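Local coordinates for protein phosphatase (Thermotoga maritima, PDB 1NF2) that probably acts as a magnesium-dependent phosphatase of the haloacid dehalogenase (HAD) family, with a distinctive substrate-binding domain set beside its catalytic core, at residues G213-L219 / N233-V238; F39-L45 / F60-N66; N27-L31 / V257-I261; T146-D152 / T180-P186. All coordinates share one frame; numbering follows the deposited sequence.

Interaction 1 (G213-L219 / N233-V238)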
# COMPACT_ATOMS: atom_id res chain seq x y z
N GLY A 213 0.02 7.75 -10.25
CA GLY A 213 -0.96 6.91 -9.61
C GLY A 213 -2.11 6.52 -10.53
O GLY A 213 -2.16 6.95 -11.69
N ASP A 214 -3.01 5.71 -10.01
CA ASP A 214 -4.17 5.25 -10.76
C ASP A 214 -5.37 5.07 -9.83
O ASP A 214 -6.50 4.92 -10.28
CB ASP A 214 -3.86 3.90 -11.41
CG ASP A 214 -3.87 2.76 -10.39
OD1 ASP A 214 -4.20 1.62 -10.79
OD2 ASP A 214 -3.55 3.00 -9.20
N ASN A 215 -5.08 5.10 -8.52
CA ASN A 215 -6.02 4.85 -7.42
C ASN A 215 -6.72 5.95 -6.64
O ASN A 215 -6.34 7.12 -6.65
CB ASN A 215 -5.34 4.00 -6.35
CG ASN A 215 -5.52 2.54 -6.58
OD1 ASN A 215 -5.02 1.71 -5.82
ND2 ASN A 215 -6.24 2.20 -7.63
N GLU A 216 -7.73 5.50 -5.90
CA GLU A 216 -8.50 6.34 -4.99
C GLU A 216 -7.47 6.54 -3.88
O GLU A 216 -7.30 7.63 -3.36
CB GLU A 216 -9.70 5.56 -4.45
CG GLU A 216 -11.03 6.26 -4.60
CD GLU A 216 -11.04 7.64 -3.98
OE1 GLU A 216 -10.59 7.77 -2.82
OE2 GLU A 216 -11.49 8.59 -4.65
N ASN A 217 -6.76 5.45 -3.57
CA ASN A 217 -5.70 5.46 -2.56
C ASN A 217 -4.57 6.45 -2.89
O ASN A 217 -4.00 7.07 -1.99
CB ASN A 217 -5.07 4.06 -2.46
CG ASN A 217 -5.92 3.08 -1.66
OD1 ASN A 217 -5.66 1.88 -1.67
ND2 ASN A 217 -6.93 3.59 -0.96
N ASP A 218 -4.25 6.59 -4.18
CA ASP A 218 -3.18 7.48 -4.64
C ASP A 218 -3.62 8.94 -4.70
O ASP A 218 -2.80 9.85 -4.61
CB ASP A 218 -2.70 7.05 -6.03
CG ASP A 218 -2.11 5.65 -6.04
OD1 ASP A 218 -2.20 4.98 -7.09
OD2 ASP A 218 -1.56 5.23 -5.00
N LEU A 219 -4.91 9.15 -4.86
CA LEU A 219 -5.49 10.48 -4.91
C LEU A 219 -5.01 11.31 -3.70
O LEU A 219 -4.82 12.53 -3.79
CB LEU A 219 -7.01 10.35 -4.92
CG LEU A 219 -7.92 11.46 -5.43
CD1 LEU A 219 -7.51 11.89 -6.83
CD2 LEU A 219 -9.36 10.95 -5.42
N ASN A 233 -5.17 4.03 -17.36
CA ASN A 233 -6.11 3.07 -16.80
C ASN A 233 -6.71 3.55 -15.47
O ASN A 233 -7.49 2.84 -14.84
CB ASN A 233 -5.40 1.72 -16.59
CG ASN A 233 -4.00 1.89 -16.05
OD1 ASN A 233 -3.12 2.40 -16.74
ND2 ASN A 233 -3.79 1.48 -14.80
N ALA A 234 -6.35 4.76 -15.04
CA ALA A 234 -6.84 5.31 -13.77
C ALA A 234 -8.35 5.53 -13.79
O ALA A 234 -8.94 5.70 -14.85
CB ALA A 234 -6.14 6.63 -13.46
N ILE A 235 -8.98 5.52 -12.62
CA ILE A 235 -10.41 5.78 -12.59
C ILE A 235 -10.59 7.24 -12.98
O ILE A 235 -9.66 8.05 -12.86
CB ILE A 235 -11.07 5.54 -11.19
CG1 ILE A 235 -10.49 6.48 -10.14
CG2 ILE A 235 -10.91 4.08 -10.78
CD1 ILE A 235 -9.15 6.07 -9.63
N GLU A 236 -11.78 7.56 -13.46
CA GLU A 236 -12.13 8.90 -13.90
C GLU A 236 -11.76 10.00 -12.91
O GLU A 236 -11.17 11.01 -13.29
CB GLU A 236 -13.63 8.94 -14.21
CG GLU A 236 -14.49 7.95 -13.38
CD GLU A 236 -14.34 6.49 -13.81
OE1 GLU A 236 -14.60 6.18 -15.00
OE2 GLU A 236 -13.98 5.63 -12.97
N LYS A 237 -12.08 9.78 -11.64
CA LYS A 237 -11.79 10.76 -10.60
C LYS A 237 -10.30 11.12 -10.52
O LYS A 237 -9.96 12.28 -10.33
CB LYS A 237 -12.27 10.22 -9.25
CG LYS A 237 -12.41 11.29 -8.17
CD LYS A 237 -12.82 10.69 -6.83
CE LYS A 237 -12.95 11.78 -5.78
NZ LYS A 237 -13.13 11.23 -4.40
N VAL A 238 -9.43 10.14 -10.66
CA VAL A 238 -7.99 10.38 -10.60
C VAL A 238 -7.48 11.19 -11.78
O VAL A 238 -6.65 12.09 -11.61
CB VAL A 238 -7.20 9.05 -10.51
CG1 VAL A 238 -5.71 9.27 -10.85
CG2 VAL A 238 -7.32 8.49 -9.10
O HOH W 1 -6.08 0.73 -12.48

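Interaction 2 (F39-L45 / F60-N66). With SO4 (sulfate ion), chain D.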
# COMPACT_ATOMS: atom_id res chain seq x y z
N PHE A 39 8.59 4.53 -3.57
CA PHE A 39 7.58 3.55 -3.96
C PHE A 39 6.48 3.55 -2.89
O PHE A 39 6.76 3.46 -1.70
CB PHE A 39 8.21 2.16 -4.07
CG PHE A 39 9.20 2.03 -5.19
CD1 PHE A 39 10.48 2.55 -5.07
CD2 PHE A 39 8.85 1.40 -6.38
CE1 PHE A 39 11.40 2.46 -6.12
CE2 PHE A 39 9.75 1.31 -7.43
CZ PHE A 39 11.03 1.83 -7.31
N ALA A 40 5.23 3.66 -3.32
CA ALA A 40 4.10 3.69 -2.40
C ALA A 40 3.08 2.63 -2.79
O ALA A 40 2.45 2.73 -3.84
CB ALA A 40 3.47 5.07 -2.40
N SER A 41 2.90 1.64 -1.93
CA SER A 41 1.97 0.56 -2.23
C SER A 41 1.03 0.18 -1.09
O SER A 41 1.25 0.56 0.07
CB SER A 41 2.77 -0.69 -2.62
OG SER A 41 1.92 -1.77 -2.93
N GLY A 42 -0.00 -0.58 -1.43
CA GLY A 42 -0.94 -1.05 -0.43
C GLY A 42 -0.49 -2.42 0.06
O GLY A 42 -1.01 -2.95 1.04
N ARG A 43 0.51 -2.97 -0.63
CA ARG A 43 1.06 -4.29 -0.30
C ARG A 43 1.93 -4.25 0.96
O ARG A 43 2.26 -3.18 1.46
CB ARG A 43 1.87 -4.84 -1.49
CG ARG A 43 1.14 -4.71 -2.83
CD ARG A 43 1.95 -5.28 -4.00
NE ARG A 43 1.72 -6.71 -4.17
CZ ARG A 43 0.86 -7.23 -5.05
NH1 ARG A 43 0.15 -6.45 -5.84
NH2 ARG A 43 0.71 -8.54 -5.12
N MET A 44 2.28 -5.44 1.47
CA MET A 44 3.12 -5.56 2.66
C MET A 44 4.48 -4.88 2.41
O MET A 44 4.85 -4.64 1.27
CB MET A 44 3.35 -7.05 2.99
CG MET A 44 2.09 -7.87 3.30
SD MET A 44 2.41 -9.66 3.57
CE MET A 44 3.38 -9.56 4.93
N LEU A 45 5.21 -4.57 3.48
CA LEU A 45 6.51 -3.92 3.33
C LEU A 45 7.49 -4.85 2.63
O LEU A 45 8.21 -4.44 1.72
CB LEU A 45 7.07 -3.54 4.70
CG LEU A 45 8.11 -2.41 4.86
CD1 LEU A 45 9.20 -2.89 5.80
CD2 LEU A 45 8.71 -2.00 3.53
N PHE A 60 14.56 1.64 -1.48
CA PHE A 60 14.35 3.08 -1.56
C PHE A 60 13.38 3.51 -0.47
O PHE A 60 12.79 2.66 0.22
CB PHE A 60 13.70 3.44 -2.91
CG PHE A 60 14.50 3.03 -4.11
CD1 PHE A 60 15.30 3.95 -4.77
CD2 PHE A 60 14.44 1.72 -4.58
CE1 PHE A 60 16.04 3.57 -5.90
CE2 PHE A 60 15.18 1.34 -5.70
CZ PHE A 60 15.97 2.27 -6.36
N PRO A 61 13.22 4.83 -0.27
CA PRO A 61 12.28 5.28 0.75
C PRO A 61 10.97 4.61 0.30
O PRO A 61 10.63 4.64 -0.88
CB PRO A 61 12.26 6.79 0.56
CG PRO A 61 13.71 7.07 0.20
CD PRO A 61 14.03 5.96 -0.78
N THR A 62 10.26 3.98 1.23
CA THR A 62 9.05 3.27 0.85
C THR A 62 7.81 3.49 1.71
O THR A 62 7.89 3.60 2.94
CB THR A 62 9.37 1.75 0.79
OG1 THR A 62 10.36 1.51 -0.22
CG2 THR A 62 8.12 0.93 0.49
N ILE A 63 6.66 3.56 1.05
CA ILE A 63 5.37 3.70 1.72
C ILE A 63 4.66 2.38 1.43
O ILE A 63 4.42 2.03 0.28
CB ILE A 63 4.55 4.89 1.16
CG1 ILE A 63 5.27 6.21 1.45
CG2 ILE A 63 3.15 4.92 1.80
CD1 ILE A 63 4.55 7.44 0.93
N ALA A 64 4.34 1.65 2.50
CA ALA A 64 3.68 0.35 2.40
C ALA A 64 2.36 0.31 3.19
O ALA A 64 2.04 1.26 3.91
CB ALA A 64 4.64 -0.73 2.92
N TYR A 65 1.61 -0.77 3.04
CA TYR A 65 0.32 -0.92 3.74
C TYR A 65 -0.55 0.32 3.56
O TYR A 65 -1.24 0.75 4.49
CB TYR A 65 0.54 -1.16 5.24
CG TYR A 65 1.08 -2.54 5.57
CD1 TYR A 65 0.25 -3.66 5.55
CD2 TYR A 65 2.42 -2.72 5.91
CE1 TYR A 65 0.74 -4.93 5.87
CE2 TYR A 65 2.92 -3.98 6.22
CZ TYR A 65 2.08 -5.08 6.20
OH TYR A 65 2.58 -6.32 6.54
N ASN A 66 -0.49 0.91 2.37
CA ASN A 66 -1.29 2.09 2.04
C ASN A 66 -1.13 3.26 3.02
O ASN A 66 -2.10 3.96 3.33
CB ASN A 66 -2.77 1.68 1.94
CG ASN A 66 -3.63 2.78 1.34
OD1 ASN A 66 -3.25 3.40 0.36
ND2 ASN A 66 -4.79 3.02 1.95
S SO4 D . -2.75 -0.12 -4.18
O1 SO4 D . -1.29 -0.11 -4.09
O2 SO4 D . -3.28 -1.02 -3.15
O3 SO4 D . -3.23 1.26 -3.97
O4 SO4 D . -3.20 -0.61 -5.48

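Interaction 3 (N27-L31 / V257-I261)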
# COMPACT_ATOMS: atom_id res chain seq x y z
N ASN A 27 14.75 3.90 -16.80
CA ASN A 27 14.54 5.31 -16.49
C ASN A 27 14.62 5.58 -14.99
O ASN A 27 15.14 6.61 -14.57
CB ASN A 27 13.19 5.79 -17.03
CG ASN A 27 13.25 6.11 -18.51
OD1 ASN A 27 14.12 6.87 -18.95
ND2 ASN A 27 12.34 5.53 -19.29
N ILE A 28 14.12 4.64 -14.19
CA ILE A 28 14.18 4.80 -12.75
C ILE A 28 15.65 4.76 -12.33
O ILE A 28 16.10 5.59 -11.54
CB ILE A 28 13.42 3.68 -12.00
CG1 ILE A 28 11.95 3.65 -12.44
CG2 ILE A 28 13.51 3.91 -10.50
CD1 ILE A 28 11.19 4.94 -12.24
N GLU A 29 16.39 3.78 -12.85
CA GLU A 29 17.81 3.63 -12.56
C GLU A 29 18.56 4.94 -12.79
O GLU A 29 19.37 5.36 -11.97
CB GLU A 29 18.43 2.54 -13.45
CG GLU A 29 18.49 1.16 -12.82
CD GLU A 29 19.48 1.10 -11.67
OE1 GLU A 29 19.56 0.04 -11.01
OE2 GLU A 29 20.17 2.11 -11.43
N LYS A 30 18.28 5.59 -13.91
CA LYS A 30 18.94 6.86 -14.22
C LYS A 30 18.61 7.95 -13.20
O LYS A 30 19.48 8.72 -12.78
CB LYS A 30 18.56 7.31 -15.63
CG LYS A 30 19.10 6.40 -16.73
CD LYS A 30 18.48 6.72 -18.08
CE LYS A 30 18.71 8.17 -18.46
NZ LYS A 30 18.04 8.51 -19.75
N LEU A 31 17.34 8.02 -12.78
CA LEU A 31 16.92 9.01 -11.80
C LEU A 31 17.52 8.76 -10.43
O LEU A 31 17.98 9.69 -9.77
CB LEU A 31 15.40 9.02 -11.66
CG LEU A 31 14.54 9.64 -12.76
CD1 LEU A 31 13.07 9.52 -12.38
CD2 LEU A 31 14.93 11.10 -12.95
N VAL A 257 6.00 9.80 -19.79
CA VAL A 257 5.96 11.14 -19.23
C VAL A 257 7.25 11.45 -18.48
O VAL A 257 7.77 12.57 -18.52
CB VAL A 257 4.76 11.32 -18.24
CG1 VAL A 257 4.96 12.56 -17.37
CG2 VAL A 257 3.47 11.45 -19.02
N LEU A 258 7.78 10.43 -17.81
CA LEU A 258 9.01 10.57 -17.05
C LEU A 258 10.15 11.13 -17.88
O LEU A 258 10.93 11.96 -17.41
CB LEU A 258 9.39 9.22 -16.46
CG LEU A 258 10.50 9.17 -15.41
CD1 LEU A 258 10.22 10.16 -14.28
CD2 LEU A 258 10.60 7.74 -14.89
N GLU A 259 10.26 10.69 -19.13
CA GLU A 259 11.33 11.16 -20.00
C GLU A 259 11.20 12.62 -20.42
O GLU A 259 12.17 13.22 -20.86
CB GLU A 259 11.41 10.29 -21.26
CG GLU A 259 11.50 8.81 -20.98
CD GLU A 259 11.71 7.99 -22.23
OE1 GLU A 259 11.04 8.28 -23.24
OE2 GLU A 259 12.53 7.05 -22.19
N ARG A 260 10.01 13.20 -20.28
CA ARG A 260 9.81 14.59 -20.69
C ARG A 260 9.80 15.62 -19.55
O ARG A 260 9.85 16.83 -19.80
CB ARG A 260 8.49 14.72 -21.48
CG ARG A 260 8.30 13.72 -22.64
CD ARG A 260 9.56 13.52 -23.50
NE ARG A 260 10.12 14.76 -24.04
CZ ARG A 260 11.20 14.81 -24.83
NH1 ARG A 260 11.83 13.69 -25.17
NH2 ARG A 260 11.66 15.98 -25.27
N ILE A 261 9.74 15.16 -18.31
CA ILE A 261 9.70 16.07 -17.17
C ILE A 261 11.02 16.77 -16.86
O ILE A 261 12.08 16.16 -16.92
CB ILE A 261 9.17 15.33 -15.90
CG1 ILE A 261 9.64 16.05 -14.65
CG2 ILE A 261 9.62 13.89 -15.90
CD1 ILE A 261 9.20 15.38 -13.39

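Interaction 4 (T146-D152 / T180-P186)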
# COMPACT_ATOMS: atom_id res chain seq x y z
N THR A 146 -1.09 -4.63 12.17
CA THR A 146 -1.19 -3.56 11.18
C THR A 146 -2.62 -3.59 10.66
O THR A 146 -3.22 -2.56 10.41
CB THR A 146 -0.21 -3.77 10.00
OG1 THR A 146 1.12 -3.84 10.51
CG2 THR A 146 -0.31 -2.61 9.02
N LYS A 147 -3.15 -4.80 10.49
CA LYS A 147 -4.53 -4.94 10.04
C LYS A 147 -5.07 -6.35 10.15
O LYS A 147 -4.33 -7.32 10.27
CB LYS A 147 -4.71 -4.41 8.61
CG LYS A 147 -4.07 -5.23 7.52
CD LYS A 147 -4.46 -4.65 6.17
CE LYS A 147 -3.72 -5.31 5.02
NZ LYS A 147 -3.99 -4.58 3.74
N LEU A 148 -6.40 -6.44 10.12
CA LEU A 148 -7.10 -7.71 10.22
C LEU A 148 -7.87 -7.87 8.94
O LEU A 148 -8.26 -6.89 8.32
CB LEU A 148 -8.07 -7.69 11.42
CG LEU A 148 -7.36 -7.49 12.76
CD1 LEU A 148 -8.38 -7.25 13.87
CD2 LEU A 148 -6.52 -8.72 13.06
N LEU A 149 -8.07 -9.11 8.54
CA LEU A 149 -8.80 -9.38 7.32
C LEU A 149 -9.68 -10.60 7.52
O LEU A 149 -9.23 -11.62 8.04
CB LEU A 149 -7.81 -9.61 6.17
CG LEU A 149 -8.40 -9.78 4.77
CD1 LEU A 149 -7.31 -9.54 3.74
CD2 LEU A 149 -9.00 -11.16 4.61
N LEU A 150 -10.94 -10.48 7.12
CA LEU A 150 -11.88 -11.58 7.23
C LEU A 150 -12.19 -12.07 5.83
O LEU A 150 -12.32 -11.27 4.90
CB LEU A 150 -13.18 -11.14 7.90
CG LEU A 150 -13.19 -11.06 9.43
CD1 LEU A 150 -12.20 -10.02 9.91
CD2 LEU A 150 -14.60 -10.73 9.90
N ILE A 151 -12.30 -13.39 5.68
CA ILE A 151 -12.60 -13.98 4.39
C ILE A 151 -13.84 -14.87 4.48
O ILE A 151 -13.88 -15.82 5.25
CB ILE A 151 -11.37 -14.79 3.88
CG1 ILE A 151 -11.78 -15.73 2.74
CG2 ILE A 151 -10.74 -15.55 5.03
CD1 ILE A 151 -12.20 -15.03 1.48
N ASP A 152 -14.86 -14.52 3.70
CA ASP A 152 -16.10 -15.29 3.68
C ASP A 152 -16.84 -15.04 2.37
O ASP A 152 -16.37 -14.28 1.52
CB ASP A 152 -17.00 -14.88 4.86
CG ASP A 152 -17.83 -16.04 5.40
OD1 ASP A 152 -18.66 -16.59 4.64
OD2 ASP A 152 -17.65 -16.41 6.58
N THR A 180 -14.92 -11.01 -1.48
CA THR A 180 -14.67 -11.97 -0.42
C THR A 180 -13.63 -11.54 0.61
O THR A 180 -13.21 -12.35 1.44
CB THR A 180 -14.24 -13.33 -1.01
OG1 THR A 180 -13.10 -13.15 -1.85
CG2 THR A 180 -15.38 -13.94 -1.82
N TYR A 181 -13.21 -10.28 0.57
CA TYR A 181 -12.21 -9.80 1.53
C TYR A 181 -12.68 -8.56 2.29
O TYR A 181 -13.01 -7.53 1.69
CB TYR A 181 -10.88 -9.50 0.83
CG TYR A 181 -10.32 -10.65 0.02
CD1 TYR A 181 -10.42 -11.97 0.47
CD2 TYR A 181 -9.68 -10.42 -1.20
CE1 TYR A 181 -9.91 -13.02 -0.28
CE2 TYR A 181 -9.15 -11.47 -1.95
CZ TYR A 181 -9.27 -12.77 -1.48
OH TYR A 181 -8.75 -13.82 -2.21
N LEU A 182 -12.69 -8.67 3.62
CA LEU A 182 -13.10 -7.57 4.49
C LEU A 182 -11.85 -7.16 5.27
O LEU A 182 -11.20 -8.00 5.89
CB LEU A 182 -14.16 -8.06 5.49
CG LEU A 182 -15.25 -7.09 5.97
CD1 LEU A 182 -15.88 -7.68 7.23
CD2 LEU A 182 -14.68 -5.71 6.26
N GLU A 183 -11.53 -5.87 5.23
CA GLU A 183 -10.34 -5.38 5.92
C GLU A 183 -10.64 -4.42 7.05
O GLU A 183 -11.56 -3.62 6.97
CB GLU A 183 -9.41 -4.68 4.93
CG GLU A 183 -8.82 -5.56 3.85
CD GLU A 183 -7.78 -4.82 3.01
OE1 GLU A 183 -6.77 -4.36 3.58
OE2 GLU A 183 -7.98 -4.70 1.78
N ILE A 184 -9.83 -4.51 8.10
CA ILE A 184 -9.93 -3.62 9.26
C ILE A 184 -8.54 -3.01 9.40
O ILE A 184 -7.57 -3.73 9.62
CB ILE A 184 -10.27 -4.37 10.57
CG1 ILE A 184 -11.65 -5.01 10.48
CG2 ILE A 184 -10.25 -3.40 11.73
CD1 ILE A 184 -11.70 -6.25 9.68
N VAL A 185 -8.45 -1.69 9.27
CA VAL A 185 -7.16 -1.01 9.36
C VAL A 185 -7.15 0.22 10.26
O VAL A 185 -8.22 0.75 10.62
CB VAL A 185 -6.68 -0.58 7.95
CG1 VAL A 185 -6.51 -1.82 7.06
CG2 VAL A 185 -7.69 0.40 7.34
N PRO A 186 -5.95 0.71 10.63
CA PRO A 186 -5.86 1.88 11.50
C PRO A 186 -6.71 3.00 10.94
O PRO A 186 -6.76 3.22 9.73
CB PRO A 186 -4.37 2.19 11.50
CG PRO A 186 -3.77 0.81 11.42
CD PRO A 186 -4.61 0.19 10.32

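Interaction 1 (G213-L219 / N233-V238)
Carbon packing between residues 213-219 and 233-238 centres on Val238, near the start of helix 236-241. Its CG2 is pressed against the Asn215 carbonyl, only 3.0 Å from Asn215 O, and lies 4.1 Å from Leu219 CD1, the two side chains running past one another head to tail. With CG anti to the backbone N (chi1 -159°), Leu219 brings its other methyl, CD2, within 3.7 Å of Lys237 CE, crossing the lysine chain almost at a right angle. Ala234 CB packs 3.6 Å from Asp214 CA, and Ile235 CD1 curls in beside the carbonyl of the same aspartate.

Hydrogen bonding is sparse. Ile235 N gives a weak bond to Asp214 O, 3.5 Å long. One water donates to Asp214 OD1 at 2.7 Å and is weakly held by Asn233 O and ND2; the amide of Asn233 also bonds to Gly11 O of helix 9-13.

The one salt bridge lies at the exposed end, where the extended chain of Lys237 carries NZ to the syn side of Glu216 OE2, at 3.1 Å and 22° out of the carboxylate plane.

Asp214 is a magnesium ligand together with Asp8 and Asp10. Across this contact, its backbone is thus placed by carbon packing and one weak bond, while its carboxylate, turned to the metal, touches residues 233-238 through water.

Interaction 2 (F39-L45 / F60-N66)
Parallel pairing of Phe39 and Ala40 with Thr62 and Ile63 joins the two strands of a beta-alpha-beta unit (strand 36-40, helix 45-55, strand 62-64) in the Rossmann-like HAD core. Ile63 N meets Phe39 O at 2.8 Å, nearly straight, and Ser41 N meets Ile63 O at 2.7 Å. Beyond the strands the pairing runs on through Asn66 N to Ser41 O and Tyr65 N to Arg43 O. At the other end Phe39 CE1 lies over one face of the Phe60 ring, the planes 47° apart.

The Tyr65 ring receives Met44 CA on one face, 4.0 Å from its centroid, while Met44 CG rests 3.6 Å from Tyr65 OH, which bonds to Asp108. An alanine here would probably strip Met44 of this packing surface and Asp108 of one hydrogen-bond partner.

Ser41 stands at the strand end where HAD phosphatases carry the motif II serine or threonine. Its OG, anti to the backbone N (chi1 -180°), accepts from Arg43 N in an ST turn, and Arg43 reaches back to the metal ligand Asp10. A sulfate, perhaps marking the phosphate pocket, takes a bond from Lys191 NZ and another from Gly42 N to its O1, 3.0 Å long and bent to 137°.

Interaction 3 (N27-L31 / V257-I261)
Asn27 ND2 is gripped by two acceptors: Glu259 OE2, 3.3 Å away with an N-H...O angle of 155°, and Ser255 OG in helix 253-258. The glutamate oxygen lies close to the amide plane of Asn27, but the amide approaches it from above the carboxylate, 37° out of that plane, and the two flat groups stand perpendicular. Asn27 CG is anti to the carbonyl carbon (chi1 -81°), which turns the amide from helix 22-31 toward the C-terminal segment. Lys30 NZ, 6.2 Å from Glu259 OE2, is too far for a salt bridge and could add at most a mild attraction.

Beneath this polar pair Leu258 enters the surface of helix 22-31. Its CD1 meets Leu31 CD1 tip to tip at 3.5 Å, tighter than usual for methyl groups. The other branch, CD2, lies 3.9 Å from both Asn27 CB and Ile28 CD1. Leu31 and Leu258 both rest on Phe5 of strand 4-8, placing the two helices against the same central strand.

The disulfide Cys35-Cys265 joins the chain just beyond these two segments. Noncovalent cohesion probably rests on the buried aliphatic packing round Leu258, while the long, out-of-plane amide-carboxylate bond at the rim adds direction more than strength.

Interaction 4 (T146-D152 / T180-P186)
Leu150 CD1 and Ile184 CD1 meet at 3.8 Å in the apolar centre of an antiparallel strand pair, 147-151 with 181-186. On the same face Leu150 CB lies 4.0 Å from Leu182 CB, and Leu148 CB packs against Ile184 CB. Helices 85-95 and 154-168 cover this face: Ile91 touches Leu148 and Ile184, and Leu157 touches Leu182. The opposite face carries Leu149, Ile151, Tyr181 and Glu183; here Ile151 neighbours the Tyr181 ring, though the exact placement of its CD1 is doubtful.

Between the faces, the backbones close two hydrogen-bonded pairs. Leu148 and Ile184 exchange bonds of 3.0 Å (Leu148 N to Ile184 O) and 2.9 Å (Ile184 N to Leu148 O), and Leu150 and Leu182 do likewise.

The polar edge is made by Lys147. Its CG is tucked between the backbone N and the carbonyl carbon (chi1 70°), and from there the extended chain runs beside Val185, with CB 3.5 Å from Val185 CG1. NZ then reaches the syn side of Glu183 OE1 at 2.8 Å, 33° out of the carboxylate plane, and a cation-pi contact with Tyr105 of the adjacent strand adds to its hold. An alanine in place of Lys147 would probably leave Glu183 without its charged mate and Tyr105 without its cation.

The strand pair lies inside the six-stranded sheet of the second domain, consistent with the substrate-binding domain of this phosphatase. One face packs its aliphatic side chains under helices, whereas the other mixes hydrocarbon with a charge pair and is less strictly apolar.

Interactions 1, 2 and 3 belong to the eight-stranded HAD core, interaction 4 to the six-stranded sheet of the second domain. Along the chain interaction 2 comes first, then 4, then 1, all within the loop closed by interaction 3, which brings the two ends of the chain together. Interactions 1 and 2, centres 17 Å apart, touch where Asn217 CG lies 3.4 Å from Asn66 OD1. Interaction 2 also meets interaction 4, 18 Å away between centres, through Tyr65 CD1 and Thr146 CG2 at 3.7 Å, so interaction 2 is probably one place where the catalytic core meets the second domain. The centres of interactions 3 and 4 lie 36 Å apart, on opposite sides of the chain's centre.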